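Local structure of galactonate dehydratase (Zobellia galactanivorans, 5OLC) at residues 10-15 against 45-50; 51-56 against 371-376; 120-125 against 365-370. The protein is an enzyme of the enolase superfamily, pairing a mandelate racemase-like N-terminal domain with a C-terminal domain of the TIM-barrel type. All blocks are in the same frame, centred on the assembly; numbering follows the deposited sequence.

Contact 1: residues 10-15 against 45-50; sequences KIKKIE and TLDDGT
A classic beta bulge sets the pairing here: Lys-12 and Lys-13, successive in one strand, both face Thr-45 on its antiparallel neighbour. Thr-45 O takes both of their amides in its carbonyl plane, Lys-12 N at 2.9 Å and Lys-13 N at 3.1 Å, the latter bond nearly straight with 171° at the hydrogen. Thr-45 N returns a bond of 2.9 Å to Lys-13 O. Past the bulge the register has moved by one, and Ile-11 stands opposite Leu-46 as a non-hydrogen-bonded pair. The strands are the first two of the three-stranded antiparallel sheet of the N-terminal domain, and the second runs out into a type I turn from Leu-46 to Gly-49. Within it Asp-47 N binds Lys-10 O, and the Asp-47 carboxylate lies against the aliphatic parts of Lys-10 and Lys-12, OD1 3.3 Å from Lys-12 CB, touching neither NZ. Lys-13 CG packs against Thr-45 OG1. The Lys-12 chain, launched between its own N and carbonyl carbon (chi1 81°), runs past the carbonyls of Thr-45 and Leu-46 and brings NZ near Thr-45 OG1, unbonded, and to a weak bond with Leu-46 O at 3.4 Å. Ile-11 CG1 meets Leu-46 CD2 at 4.0 Å.

Contact 2: residues 51-56 against 371-376; sequences YGWGEG and VDVDMD
Two aromatic rings of strand 51-56 meet segment 371-376 in different ways, the indole by a face and part of its edge, the phenol by its edge alone. The Trp-53 indole is covered on one face by Val-373, whose CG2 sits 3.5 Å from the centroid of the six-membered ring and close to its normal, a CH-pi contact. Val-373 CB lies over the same face, 3.5 Å from Trp-53 CZ2. Met-375 comes to the rim of the same ring instead: a bend at chi2 (-55°) turns SD toward it, 3.8 Å from Trp-53 CZ2, a Met-aromatic contact at the edge. Tyr-51 offers its edge and its hydroxyl to Asp-372. Tyr-51 OH sits almost equally near both carboxylate oxygens, 2.7 Å from Asp-372 OD1 and 2.8 Å from Asp-372 OD2, and the ring and carboxylate planes are turned 39° apart. Asp-372 OD1 also approaches Trp-53 NE1 at 3.5 Å, and it takes a weak bond from Val-373 N. At the far end Asp-374 N-caps the helix that starts with Met-375, through a weak bond from Asp-376 N. The two strand segments run almost perpendicular, at 87°, and belong to different sheets: Gly-52 and Gly-54 pair with strand 36-46, whereas Asp-372 pairs with strand 350-357. Helix 309-321 flanks the junction, Ile-310 touching Trp-53 and Trp-309 touching Val-371.

Contact 3: residues 120-125 against 365-370; sequences LLNLPV and CTPGLG
Asn-122 and Pro-367 lie side by side and point the same way, the amide group set against the CG corner of the proline ring with Asn-122 OD1 3.6 Å from Pro-367 CG. Asn-122, with positive phi, is the C-prime residue of the Schellman motif that ends helix 101-120, and this turn delivers the chain to the other loop. The second proline is placed differently: the Pro-124 ring lies against backbone carbonyls, with CD 3.5 Å from Cys-365 O and CB 3.4 Å from Thr-366 O. Further along, Val-125 directs CG2 at the loop backbone, 3.6 Å from Leu-369 N. Its CG1 stands anti to the backbone N (chi1 177°), which leaves CG2 beside that N and 3.8 Å from Leu-369 CD2. Between these side chains the backbones are bridged, Gly-368 N binding Leu-123 O at 3.1 Å. That bond is nearly straight at the hydrogen, 170°, although the donor sits above the carbonyl plane. Gly-368 O receives a weak bond from Val-125 N. Nearby, Leu-123 and Leu-121 pack on Leu-121 and Leu-123 of the second subunit. Neither proline can donate a backbone hydrogen bond, and the two bonds across the loops are donated by Gly-368 and Val-125.

In the fold
The three contacts show how pairing chemistry follows position. All are partly buried. Contact 1 is the most exposed, five of its eight touching residues lying at the surface and its centre about 26 Å from the centre of the chain; it stays within the N-terminal domain, where lysines and aspartates fringe a backbone-bonded sheet. Contacts 2 and 3 instead join that domain to the C-terminal one. Contact 2 relies on one indole face and a phenol-carboxylate pair, contact 3 on prolines and loop backbone, and contact 3 also reaches the second subunit. Contacts 1 and 2 share a sheet through neighbouring strands 36-46 and 51-56. Thr-50 packs on Leu-120, tying contact 1 to contact 3, and Leu-369 CD1 packs on Trp-53 O, tying contact 3 to contact 2.

Contact 1: residues 10-15 against 45-50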
# COMPACT_ATOMS: atom_id res chain seq x y z
N LYS A 10 10.17 -44.17 24.62
CA LYS A 10 8.79 -43.71 24.75
C LYS A 10 8.44 -43.04 26.09
O LYS A 10 9.11 -43.26 27.10
CB LYS A 10 7.82 -44.87 24.47
CG LYS A 10 8.42 -46.06 23.72
CD LYS A 10 8.16 -46.07 22.20
CE LYS A 10 7.29 -47.23 21.75
NZ LYS A 10 7.94 -48.58 21.90
N ILE A 11 7.36 -42.21 26.08
CA ILE A 11 6.79 -41.50 27.23
C ILE A 11 5.91 -42.48 27.99
O ILE A 11 5.01 -43.07 27.39
CB ILE A 11 5.97 -40.23 26.78
CG1 ILE A 11 6.89 -39.13 26.17
CG2 ILE A 11 5.11 -39.66 27.94
CD1 ILE A 11 6.15 -38.08 25.22
N LYS A 12 6.17 -42.66 29.30
CA LYS A 12 5.32 -43.54 30.11
C LYS A 12 4.32 -42.72 30.97
O LYS A 12 3.14 -43.10 31.03
CB LYS A 12 6.10 -44.61 30.91
CG LYS A 12 6.75 -44.20 32.24
CD LYS A 12 6.91 -45.41 33.16
CE LYS A 12 7.39 -45.06 34.55
NZ LYS A 12 8.85 -44.80 34.63
N LYS A 13 4.77 -41.58 31.57
CA LYS A 13 3.89 -40.76 32.40
C LYS A 13 4.19 -39.23 32.40
O LYS A 13 5.28 -38.80 32.81
CB LYS A 13 3.82 -41.31 33.85
CG LYS A 13 5.11 -41.25 34.68
CD LYS A 13 5.03 -42.21 35.85
CE LYS A 13 6.08 -41.94 36.90
NZ LYS A 13 6.75 -43.19 37.36
N ILE A 14 3.16 -38.42 32.00
CA ILE A 14 3.18 -36.95 32.05
C ILE A 14 2.45 -36.59 33.37
O ILE A 14 1.33 -37.04 33.58
CB ILE A 14 2.53 -36.24 30.80
CG1 ILE A 14 3.16 -36.72 29.47
CG2 ILE A 14 2.64 -34.71 30.92
CD1 ILE A 14 2.21 -36.72 28.32
N GLU A 15 3.10 -35.80 34.25
CA GLU A 15 2.54 -35.44 35.55
C GLU A 15 2.50 -33.93 35.82
O GLU A 15 3.49 -33.37 36.30
CB GLU A 15 3.25 -36.18 36.69
CG GLU A 15 2.81 -37.64 36.83
CD GLU A 15 3.76 -38.61 37.51
OE1 GLU A 15 4.81 -38.18 38.05
OE2 GLU A 15 3.45 -39.82 37.49
N THR A 45 8.12 -38.42 32.21
CA THR A 45 9.05 -39.51 32.48
C THR A 45 8.86 -40.62 31.41
O THR A 45 7.74 -41.01 31.06
CB THR A 45 9.03 -40.02 33.96
OG1 THR A 45 8.35 -41.26 34.05
CG2 THR A 45 8.46 -39.00 34.96
N LEU A 46 10.01 -41.10 30.91
CA LEU A 46 10.12 -42.13 29.89
C LEU A 46 10.09 -43.52 30.53
O LEU A 46 10.30 -43.64 31.75
CB LEU A 46 11.44 -41.94 29.11
CG LEU A 46 11.72 -40.56 28.47
CD1 LEU A 46 12.98 -40.61 27.63
CD2 LEU A 46 10.55 -40.06 27.61
N ASP A 47 9.86 -44.59 29.70
CA ASP A 47 9.85 -45.99 30.14
C ASP A 47 11.12 -46.32 30.96
O ASP A 47 11.04 -47.05 31.94
CB ASP A 47 9.76 -46.96 28.94
CG ASP A 47 8.51 -46.93 28.07
OD1 ASP A 47 7.48 -46.38 28.51
OD2 ASP A 47 8.56 -47.51 26.96
N ASP A 48 12.27 -45.76 30.55
CA ASP A 48 13.60 -45.92 31.15
C ASP A 48 13.86 -45.00 32.37
O ASP A 48 15.00 -44.89 32.82
CB ASP A 48 14.68 -45.72 30.07
CG ASP A 48 14.39 -44.50 29.24
OD1 ASP A 48 14.49 -43.40 29.78
OD2 ASP A 48 13.90 -44.66 28.10
N GLY A 49 12.83 -44.35 32.89
CA GLY A 49 12.99 -43.51 34.06
C GLY A 49 13.73 -42.20 33.89
O GLY A 49 14.14 -41.59 34.89
N THR A 50 13.91 -41.76 32.63
CA THR A 50 14.48 -40.46 32.31
C THR A 50 13.33 -39.49 32.45
O THR A 50 12.28 -39.68 31.81
CB THR A 50 15.07 -40.43 30.90
OG1 THR A 50 16.25 -41.23 30.88
CG2 THR A 50 15.40 -39.03 30.43

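Contact 2: residues 51-56 against 371-376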
# COMPACT_ATOMS: atom_id res chain seq x y z
N TYR A 51 13.48 -38.51 33.35
CA TYR A 51 12.46 -37.49 33.51
C TYR A 51 12.93 -36.18 32.95
O TYR A 51 14.12 -36.02 32.68
CB TYR A 51 12.00 -37.35 34.96
CG TYR A 51 13.07 -36.91 35.94
CD1 TYR A 51 13.77 -37.84 36.69
CD2 TYR A 51 13.26 -35.56 36.23
CE1 TYR A 51 14.72 -37.45 37.63
CE2 TYR A 51 14.19 -35.15 37.18
CZ TYR A 51 14.92 -36.10 37.88
OH TYR A 51 15.85 -35.71 38.80
N GLY A 52 11.99 -35.27 32.74
CA GLY A 52 12.20 -33.92 32.23
C GLY A 52 11.20 -32.98 32.87
O GLY A 52 10.01 -33.31 32.98
N TRP A 53 11.69 -31.83 33.36
CA TRP A 53 10.86 -30.82 34.02
C TRP A 53 10.48 -29.64 33.08
O TRP A 53 11.33 -29.10 32.37
CB TRP A 53 11.52 -30.33 35.33
CG TRP A 53 11.40 -31.29 36.48
CD1 TRP A 53 12.39 -32.06 37.02
CD2 TRP A 53 10.21 -31.60 37.22
NE1 TRP A 53 11.89 -32.82 38.06
CE2 TRP A 53 10.55 -32.57 38.19
CE3 TRP A 53 8.89 -31.13 37.17
CZ2 TRP A 53 9.62 -33.07 39.11
CZ3 TRP A 53 7.97 -31.64 38.07
CH2 TRP A 53 8.34 -32.59 39.03
N GLY A 54 9.20 -29.30 33.09
CA GLY A 54 8.65 -28.23 32.27
C GLY A 54 7.77 -27.28 33.05
O GLY A 54 7.45 -27.54 34.20
N GLU A 55 7.37 -26.18 32.42
CA GLU A 55 6.57 -25.14 33.04
C GLU A 55 5.72 -24.42 31.98
O GLU A 55 6.17 -24.19 30.86
CB GLU A 55 7.50 -24.14 33.74
CG GLU A 55 6.84 -23.14 34.67
CD GLU A 55 7.85 -22.37 35.52
OE1 GLU A 55 9.00 -22.83 35.64
OE2 GLU A 55 7.48 -21.30 36.05
N GLY A 56 4.50 -24.08 32.38
CA GLY A 56 3.54 -23.31 31.59
C GLY A 56 3.29 -21.97 32.26
O GLY A 56 3.31 -21.90 33.50
N VAL A 371 18.09 -28.40 35.89
CA VAL A 371 17.13 -28.21 36.98
C VAL A 371 16.48 -29.49 37.47
O VAL A 371 16.21 -30.43 36.69
CB VAL A 371 16.03 -27.16 36.70
CG1 VAL A 371 16.54 -25.75 36.94
CG2 VAL A 371 15.38 -27.33 35.33
N ASP A 372 16.14 -29.45 38.78
CA ASP A 372 15.41 -30.48 39.50
C ASP A 372 14.35 -29.87 40.42
O ASP A 372 14.37 -28.66 40.68
CB ASP A 372 16.37 -31.41 40.27
CG ASP A 372 16.22 -32.85 39.84
OD1 ASP A 372 15.07 -33.28 39.55
OD2 ASP A 372 17.25 -33.56 39.80
N VAL A 373 13.41 -30.72 40.88
CA VAL A 373 12.33 -30.34 41.78
C VAL A 373 12.47 -31.12 43.11
O VAL A 373 12.54 -32.36 43.09
CB VAL A 373 10.94 -30.52 41.12
CG1 VAL A 373 9.80 -30.50 42.14
CG2 VAL A 373 10.71 -29.49 40.01
N ASP A 374 12.52 -30.39 44.26
CA ASP A 374 12.57 -30.97 45.61
C ASP A 374 11.16 -31.53 45.81
O ASP A 374 10.21 -30.76 45.98
CB ASP A 374 12.89 -29.87 46.66
CG ASP A 374 13.10 -30.33 48.10
OD1 ASP A 374 12.63 -31.43 48.45
OD2 ASP A 374 13.70 -29.56 48.89
N MET A 375 11.02 -32.87 45.73
CA MET A 375 9.73 -33.56 45.79
C MET A 375 8.99 -33.44 47.14
O MET A 375 7.78 -33.67 47.19
CB MET A 375 9.88 -35.03 45.36
CG MET A 375 10.38 -35.18 43.93
SD MET A 375 9.39 -34.34 42.68
CE MET A 375 8.38 -35.71 42.07
N ASP A 376 9.71 -33.01 48.21
CA ASP A 376 9.13 -32.78 49.53
C ASP A 376 8.49 -31.39 49.55
O ASP A 376 7.36 -31.25 50.03
CB ASP A 376 10.19 -32.93 50.64
CG ASP A 376 10.76 -34.33 50.79
OD1 ASP A 376 10.02 -35.32 50.54
OD2 ASP A 376 11.94 -34.45 51.19

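Contact 3: residues 120-125 against 365-370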
# COMPACT_ATOMS: atom_id res chain seq x y z
N LEU A 120 19.11 -37.22 27.85
CA LEU A 120 19.17 -38.31 26.87
C LEU A 120 20.47 -38.29 26.04
O LEU A 120 21.14 -39.32 25.93
CB LEU A 120 17.96 -38.12 25.92
CG LEU A 120 17.16 -39.31 25.37
CD1 LEU A 120 18.05 -40.32 24.60
CD2 LEU A 120 16.34 -39.95 26.43
N LEU A 121 20.80 -37.13 25.43
CA LEU A 121 22.00 -36.98 24.58
C LEU A 121 23.20 -36.40 25.34
O LEU A 121 24.19 -36.03 24.73
CB LEU A 121 21.68 -36.13 23.31
CG LEU A 121 20.63 -36.69 22.33
CD1 LEU A 121 20.31 -35.68 21.27
CD2 LEU A 121 21.11 -37.97 21.69
N ASN A 122 23.09 -36.32 26.67
CA ASN A 122 24.11 -35.85 27.63
C ASN A 122 24.76 -34.51 27.26
O ASN A 122 25.98 -34.35 27.38
CB ASN A 122 25.16 -36.92 27.89
CG ASN A 122 25.56 -36.93 29.33
OD1 ASN A 122 26.43 -36.16 29.76
ND2 ASN A 122 24.83 -37.69 30.15
N LEU A 123 23.93 -33.54 26.86
CA LEU A 123 24.35 -32.19 26.47
C LEU A 123 23.42 -31.13 27.04
O LEU A 123 22.22 -31.39 27.12
CB LEU A 123 24.33 -32.06 24.94
CG LEU A 123 25.50 -32.61 24.15
CD1 LEU A 123 25.19 -32.57 22.68
CD2 LEU A 123 26.78 -31.84 24.44
N PRO A 124 23.89 -29.89 27.36
CA PRO A 124 22.93 -28.84 27.78
C PRO A 124 21.98 -28.48 26.62
O PRO A 124 22.23 -28.87 25.47
CB PRO A 124 23.83 -27.68 28.21
CG PRO A 124 25.09 -27.88 27.49
CD PRO A 124 25.27 -29.36 27.31
N VAL A 125 20.87 -27.77 26.92
CA VAL A 125 19.86 -27.38 25.92
C VAL A 125 20.45 -26.38 24.90
O VAL A 125 20.18 -26.52 23.70
CB VAL A 125 18.54 -26.88 26.57
CG1 VAL A 125 17.54 -26.40 25.51
CG2 VAL A 125 17.91 -27.97 27.44
N CYS A 365 26.66 -26.29 31.90
CA CYS A 365 27.13 -27.30 30.95
C CYS A 365 26.49 -28.67 31.21
O CYS A 365 26.73 -29.61 30.45
CB CYS A 365 28.65 -27.38 31.00
SG CYS A 365 29.44 -25.82 31.47
N THR A 366 25.70 -28.77 32.29
CA THR A 366 24.97 -29.96 32.75
C THR A 366 23.93 -30.44 31.71
O THR A 366 23.34 -29.60 31.03
CB THR A 366 24.31 -29.64 34.11
OG1 THR A 366 23.42 -28.52 33.96
CG2 THR A 366 25.33 -29.32 35.21
N PRO A 367 23.69 -31.77 31.57
CA PRO A 367 22.70 -32.24 30.56
C PRO A 367 21.27 -31.78 30.83
O PRO A 367 20.76 -31.93 31.95
CB PRO A 367 22.81 -33.77 30.61
CG PRO A 367 24.03 -34.07 31.37
CD PRO A 367 24.29 -32.91 32.29
N GLY A 368 20.65 -31.21 29.80
CA GLY A 368 19.30 -30.66 29.89
C GLY A 368 19.32 -29.23 30.39
O GLY A 368 20.34 -28.53 30.26
N LEU A 369 18.20 -28.79 30.97
CA LEU A 369 18.05 -27.42 31.49
C LEU A 369 18.96 -27.16 32.69
O LEU A 369 19.35 -26.01 32.93
CB LEU A 369 16.57 -27.12 31.85
CG LEU A 369 15.51 -27.29 30.78
CD1 LEU A 369 14.16 -27.45 31.40
CD2 LEU A 369 15.52 -26.11 29.80
N GLY A 370 19.26 -28.22 33.43
CA GLY A 370 20.11 -28.14 34.61
C GLY A 370 19.31 -27.82 35.84
O GLY A 370 19.78 -27.08 36.71